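Local coordinates for alpha-amylase (Eisenia fetida, PDB 6M4K), which probably hydrolyses internal alpha-1,4-glucosidic linkages in polysaccharides of three or more alpha-1,4-linked glucose units, as a calcium-binding, cold-active family 13 alpha-amylase, at residues His386-His398 and Tyr449-Pro461. Residues are numbered along the deposited sequence; the frame is centred on the assembly and turned at random. Where two conformers were deposited one is given.
Sequences HRWREMYNMVRFH and YCDVISCDNNRPP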
loop_
_atom_site.group_PDB
_atom_site.type_symbol
_atom_site.label_atom_id
_atom_site.label_comp_id
_atom_site.label_asym_id
_atom_site.label_seq_id
_atom_site.Cartn_x
_atom_site.Cartn_y
_atom_site.Cartn_z
ATOM N N HIS A 386 -0.579 5.146 10.204
ATOM C CA HIS A 386 0.870 5.053 10.338
ATOM C C HIS A 386 1.376 5.743 11.596
ATOM O O HIS A 386 2.492 5.453 12.041
ATOM C CB HIS A 386 1.543 5.647 9.099
ATOM C CG HIS A 386 1.348 7.119 8.967
ATOM N ND1 HIS A 386 0.148 7.685 8.591
ATOM C CD2 HIS A 386 2.201 8.145 9.191
ATOM C CE1 HIS A 386 0.276 8.999 8.580
ATOM N NE2 HIS A 386 1.511 9.304 8.942
ATOM N N ARG A 387 0.572 6.642 12.176
ATOM C CA ARG A 387 0.876 7.291 13.445
ATOM C C ARG A 387 0.274 6.589 14.658
ATOM O O ARG A 387 0.453 7.075 15.782
ATOM C CB ARG A 387 0.414 8.752 13.429
ATOM C CG ARG A 387 1.203 9.694 12.532
ATOM C CD ARG A 387 1.173 11.090 13.133
ATOM N NE ARG A 387 1.816 12.106 12.312
ATOM C CZ ARG A 387 2.201 13.283 12.794
ATOM N NH1 ARG A 387 2.014 13.556 14.081
ATOM N NH2 ARG A 387 2.780 14.179 12.006
ATOM N N TRP A 388 -0.444 5.482 14.484
ATOM C CA TRP A 388 -0.906 4.725 15.642
ATOM C C TRP A 388 0.289 4.065 16.311
ATOM O O TRP A 388 1.141 3.480 15.637
ATOM C CB TRP A 388 -1.881 3.633 15.214
ATOM C CG TRP A 388 -3.189 4.095 14.621
ATOM C CD1 TRP A 388 -3.568 5.370 14.326
ATOM C CD2 TRP A 388 -4.284 3.254 14.248
ATOM N NE1 TRP A 388 -4.845 5.377 13.790
ATOM C CE2 TRP A 388 -5.301 4.084 13.736
ATOM C CE3 TRP A 388 -4.502 1.874 14.305
ATOM C CZ2 TRP A 388 -6.520 3.578 13.294
ATOM C CZ3 TRP A 388 -5.709 1.373 13.857
ATOM C CH2 TRP A 388 -6.702 2.224 13.357
ATOM N N ARG A 389 0.337 4.123 17.646
ATOM C CA ARG A 389 1.472 3.548 18.362
ATOM C C ARG A 389 1.646 2.070 18.035
ATOM O O ARG A 389 2.776 1.583 17.897
ATOM C CB ARG A 389 1.314 3.743 19.877
ATOM C CG ARG A 389 2.489 3.197 20.705
ATOM C CD ARG A 389 2.170 3.211 22.206
ATOM N NE ARG A 389 1.101 2.255 22.456
ATOM C CZ ARG A 389 -0.173 2.569 22.645
ATOM N NH1 ARG A 389 -0.568 3.839 22.683
ATOM N NH2 ARG A 389 -1.056 1.587 22.801
ATOM N N GLU A 390 0.538 1.326 17.934
ATOM C CA GLU A 390 0.637 -0.096 17.637
ATOM C C GLU A 390 1.302 -0.327 16.288
ATOM O O GLU A 390 2.025 -1.317 16.112
ATOM C CB GLU A 390 -0.750 -0.738 17.681
ATOM C CG GLU A 390 -1.465 -0.614 19.041
ATOM C CD GLU A 390 -2.343 0.629 19.181
ATOM O OE1 GLU A 390 -2.148 1.634 18.462
ATOM O OE2 GLU A 390 -3.267 0.596 20.027
ATOM N N MET A 391 1.101 0.593 15.345
ATOM C CA MET A 391 1.742 0.491 14.038
ATOM C C MET A 391 3.196 0.939 14.093
ATOM O O MET A 391 4.093 0.196 13.706
ATOM C CB MET A 391 0.994 1.332 13.006
ATOM C CG MET A 391 -0.081 0.584 12.273
ATOM S SD MET A 391 -1.314 -0.105 13.394
ATOM C CE MET A 391 -2.606 -0.548 12.238
ATOM N N TYR A 392 3.450 2.162 14.557
ATOM C CA TYR A 392 4.826 2.643 14.466
ATOM C C TYR A 392 5.768 1.889 15.392
ATOM O O TYR A 392 6.942 1.716 15.054
ATOM C CB TYR A 392 4.945 4.167 14.566
ATOM C CG TYR A 392 4.621 4.815 15.901
ATOM C CD1 TYR A 392 5.448 4.658 17.004
ATOM C CD2 TYR A 392 3.512 5.639 16.028
ATOM C CE1 TYR A 392 5.156 5.278 18.213
ATOM C CE2 TYR A 392 3.223 6.279 17.221
ATOM C CZ TYR A 392 4.035 6.083 18.307
ATOM O OH TYR A 392 3.728 6.715 19.505
ATOM N N ASN A 393 5.282 1.391 16.534
ATOM C CA ASN A 393 6.160 0.582 17.371
ATOM C C ASN A 393 6.405 -0.794 16.767
ATOM O O ASN A 393 7.458 -1.393 17.004
ATOM C CB ASN A 393 5.625 0.493 18.799
ATOM C CG ASN A 393 6.128 1.626 19.668
ATOM O OD1 ASN A 393 6.857 2.502 19.196
ATOM N ND2 ASN A 393 5.756 1.613 20.946
ATOM N N MET A 394 5.459 -1.306 15.975
ATOM C CA MET A 394 5.722 -2.533 15.241
ATOM C C MET A 394 6.585 -2.292 14.009
ATOM O O MET A 394 7.268 -3.222 13.566
ATOM C CB MET A 394 4.429 -3.271 14.888
ATOM C CG MET A 394 3.787 -3.981 16.085
ATOM S SD MET A 394 4.895 -5.107 16.955
ATOM C CE MET A 394 5.375 -6.223 15.631
ATOM N N VAL A 395 6.589 -1.075 13.463
ATOM C CA VAL A 395 7.590 -0.737 12.455
ATOM C C VAL A 395 8.980 -0.739 13.071
ATOM O O VAL A 395 9.928 -1.280 12.488
ATOM C CB VAL A 395 7.237 0.600 11.787
ATOM C CG1 VAL A 395 8.407 1.157 10.959
ATOM C CG2 VAL A 395 5.972 0.439 10.940
ATOM N N ARG A 396 9.119 -0.169 14.270
ATOM C CA ARG A 396 10.392 -0.254 14.979
ATOM C C ARG A 396 10.780 -1.705 15.253
ATOM O O ARG A 396 11.936 -2.084 15.042
ATOM C CB ARG A 396 10.354 0.590 16.260
ATOM C CG ARG A 396 11.684 0.595 17.016
ATOM C CD ARG A 396 11.712 1.660 18.094
ATOM N NE ARG A 396 10.703 1.378 19.111
ATOM C CZ ARG A 396 10.521 2.097 20.213
ATOM N NH1 ARG A 396 11.281 3.158 20.451
ATOM N NH2 ARG A 396 9.578 1.741 21.079
ATOM N N PHE A 397 9.826 -2.536 15.699
ATOM C CA PHE A 397 10.087 -3.964 15.879
ATOM C C PHE A 397 10.605 -4.572 14.585
ATOM O O PHE A 397 11.625 -5.264 14.571
ATOM C CB PHE A 397 8.783 -4.654 16.312
ATOM C CG PHE A 397 8.898 -6.148 16.575
ATOM C CD1 PHE A 397 8.997 -7.056 15.529
ATOM C CD2 PHE A 397 8.814 -6.645 17.876
ATOM C CE1 PHE A 397 9.066 -8.411 15.772
ATOM C CE2 PHE A 397 8.877 -8.003 18.132
ATOM C CZ PHE A 397 9.011 -8.893 17.085
ATOM N N HIS A 398 9.896 -4.320 13.486
ATOM C CA HIS A 398 10.296 -4.807 12.167
ATOM C C HIS A 398 11.716 -4.383 11.829
ATOM O O HIS A 398 12.512 -5.192 11.341
ATOM C CB HIS A 398 9.312 -4.209 11.161
ATOM C CG HIS A 398 9.636 -4.468 9.720
ATOM N ND1 HIS A 398 9.060 -5.492 8.999
ATOM C CD2 HIS A 398 10.420 -3.789 8.849
ATOM C CE1 HIS A 398 9.485 -5.440 7.746
ATOM N NE2 HIS A 398 10.332 -4.430 7.637
ATOM N N TYR A 449 12.017 -6.063 29.732
ATOM C CA TYR A 449 11.481 -5.553 28.479
ATOM C C TYR A 449 10.096 -4.964 28.698
ATOM O O TYR A 449 9.366 -5.383 29.599
ATOM C CB TYR A 449 11.352 -6.683 27.453
ATOM C CG TYR A 449 12.653 -7.301 27.001
ATOM C CD1 TYR A 449 13.346 -8.203 27.803
ATOM C CD2 TYR A 449 13.174 -7.010 25.747
ATOM C CE1 TYR A 449 14.525 -8.775 27.376
ATOM C CE2 TYR A 449 14.345 -7.579 25.309
ATOM C CZ TYR A 449 15.022 -8.458 26.122
ATOM O OH TYR A 449 16.185 -9.021 25.677
ATOM N N CYS A 450 9.725 -4.004 27.859
ATOM C CA CYS A 450 8.383 -3.446 27.858
ATOM C C CYS A 450 7.625 -3.910 26.623
ATOM O O CYS A 450 8.204 -4.077 25.542
ATOM C CB CYS A 450 8.409 -1.919 27.848
ATOM S SG CYS A 450 9.419 -1.185 29.139
ATOM N N ASP A 451 6.319 -4.095 26.791
ATOM C CA ASP A 451 5.439 -4.403 25.674
ATOM C C ASP A 451 5.282 -3.159 24.807
ATOM O O ASP A 451 4.637 -2.185 25.210
ATOM C CB ASP A 451 4.084 -4.854 26.201
ATOM C CG ASP A 451 3.033 -4.872 25.123
ATOM O OD1 ASP A 451 3.374 -5.245 23.978
ATOM O OD2 ASP A 451 1.876 -4.500 25.394
ATOM N N VAL A 452 5.847 -3.194 23.596
ATOM C CA VAL A 452 5.809 -2.016 22.733
ATOM C C VAL A 452 4.456 -1.808 22.081
ATOM O O VAL A 452 4.230 -0.761 21.466
ATOM C CB VAL A 452 6.959 -1.980 21.707
ATOM C CG1 VAL A 452 8.289 -1.998 22.417
ATOM C CG2 VAL A 452 6.840 -3.140 20.716
ATOM N N ILE A 453 3.538 -2.768 22.217
ATOM C CA ILE A 453 2.175 -2.530 21.755
ATOM C C ILE A 453 1.486 -1.503 22.648
ATOM O O ILE A 453 0.792 -0.610 22.159
ATOM C CB ILE A 453 1.383 -3.849 21.688
ATOM C CG1 ILE A 453 2.054 -4.842 20.732
ATOM C CG2 ILE A 453 -0.071 -3.593 21.276
ATOM C CD1 ILE A 453 2.112 -4.371 19.298
ATOM N N SER A 454 1.668 -1.624 23.968
ATOM C CA SER A 454 0.994 -0.762 24.937
ATOM C C SER A 454 1.879 0.341 25.505
ATOM O O SER A 454 1.344 1.338 26.010
ATOM C CB SER A 454 0.434 -1.602 26.096
ATOM O OG SER A 454 1.456 -2.248 26.830
ATOM N N CYS A 455 3.197 0.201 25.432
ATOM C CA CYS A 455 4.132 1.140 26.035
ATOM C C CYS A 455 4.892 1.896 24.954
ATOM O O CYS A 455 4.931 1.491 23.788
ATOM C CB CYS A 455 5.121 0.408 26.944
ATOM S SG CYS A 455 4.326 -0.687 28.151
ATOM N N ASP A 456 5.511 3.005 25.360
ATOM C CA ASP A 456 6.213 3.855 24.406
ATOM C C ASP A 456 7.601 3.323 24.091
ATOM O O ASP A 456 8.070 3.443 22.951
ATOM C CB ASP A 456 6.326 5.274 24.962
ATOM C CG ASP A 456 4.980 5.907 25.198
ATOM O OD1 ASP A 456 4.081 5.758 24.340
ATOM O OD2 ASP A 456 4.816 6.553 26.254
ATOM N N ASN A 457 8.269 2.741 25.078
ATOM C CA ASN A 457 9.668 2.367 24.982
ATOM C C ASN A 457 9.808 0.852 25.075
ATOM O O ASN A 457 8.874 0.148 25.468
ATOM C CB ASN A 457 10.463 3.066 26.097
ATOM C CG ASN A 457 10.199 4.564 26.138
ATOM O OD1 ASN A 457 10.156 5.222 25.097
ATOM N ND2 ASN A 457 9.989 5.103 27.335
ATOM N N ASN A 458 10.977 0.346 24.691
ATOM C CA ASN A 458 11.198 -1.096 24.695
ATOM C C ASN A 458 11.775 -1.611 26.010
ATOM O O ASN A 458 11.881 -2.828 26.192
ATOM C CB ASN A 458 12.121 -1.505 23.541
ATOM C CG ASN A 458 13.585 -1.266 23.854
ATOM O OD1 ASN A 458 14.012 -0.126 24.045
ATOM N ND2 ASN A 458 14.359 -2.338 23.917
ATOM N N ARG A 459 12.157 -0.719 26.915
ATOM C CA ARG A 459 12.750 -1.089 28.191
ATOM C C ARG A 459 12.392 -0.009 29.197
ATOM O O ARG A 459 12.070 1.121 28.811
ATOM C CB ARG A 459 14.270 -1.215 28.075
ATOM C CG ARG A 459 14.958 0.090 27.735
ATOM C CD ARG A 459 16.440 -0.135 27.555
ATOM N NE ARG A 459 17.138 1.076 27.137
ATOM C CZ ARG A 459 18.433 1.112 26.839
ATOM N NH1 ARG A 459 19.155 0.003 26.911
ATOM N NH2 ARG A 459 19.002 2.251 26.466
ATOM N N PRO A 460 12.402 -0.332 30.500
ATOM C CA PRO A 460 12.025 0.663 31.505
ATOM C C PRO A 460 12.953 1.875 31.506
ATOM O O PRO A 460 14.154 1.706 31.271
ATOM C CB PRO A 460 12.148 -0.111 32.816
ATOM C CG PRO A 460 11.858 -1.493 32.429
ATOM C CD PRO A 460 12.535 -1.671 31.095
ATOM N N PRO A 461 12.405 3.078 31.752
ATOM C CA PRO A 461 10.980 3.328 32.011
ATOM C C PRO A 461 10.131 3.117 30.760
ATOM O O PRO A 461 10.499 3.570 29.678
ATOM C CB PRO A 461 10.953 4.800 32.436
ATOM C CG PRO A 461 12.159 5.395 31.797
ATOM C CD PRO A 461 13.199 4.318 31.813
HETATM O O HOH W 1 4.995 5.833 21.679
HETATM O O HOH W 2 7.257 4.905 21.117
HETATM O O HOH W 3 11.360 4.816 22.772
#
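Arg389 grips the carbonyl of Ile453 side-on. NE and NH2 each donate to Ile453 O at 2.9 Å. NH2 arrives on a lone pair, NE from above the carbonyl plane. The chain runs extended through CD (chi1 -178°), and the bend at chi3 (67°) turns the guanidinium edge onto that oxygen; Ser454 O lies over one face. One turn on, Asn393 ND2 donates in plane to Val452 O at 2.9 Å, nearly straight (163°). Beside this, Ile453 CD1 packs tightly on Met394 CG at 3.6 Å. Replacing Arg389 by an alanine would probably leave Ile453 O without these two donors and open a gap facing Ser454 O. Toward Asp456 and Asn457 the contact is looser. Arg396 NH2 reaches Asp456 O at 2.9 Å, but three waters bridge the segments there. They link Tyr392 OH to Asp456 OD1, Asn393 OD1 to Asp456 O, and Arg396 NH1 to Asn457 OD1. Asp456 OD1 also bonds Ser465 OG. Asp451 OD1 accepts from Ile453 N in an Asx turn, and disulfides Cys450-Cys462 and Cys455-Cys469 cross-link the loop. Here helix side chains hold loop carbonyls, joining helix 389-401 of the TIM-barrel domain to the C-terminal all-beta domain of a family 13 alpha-amylase.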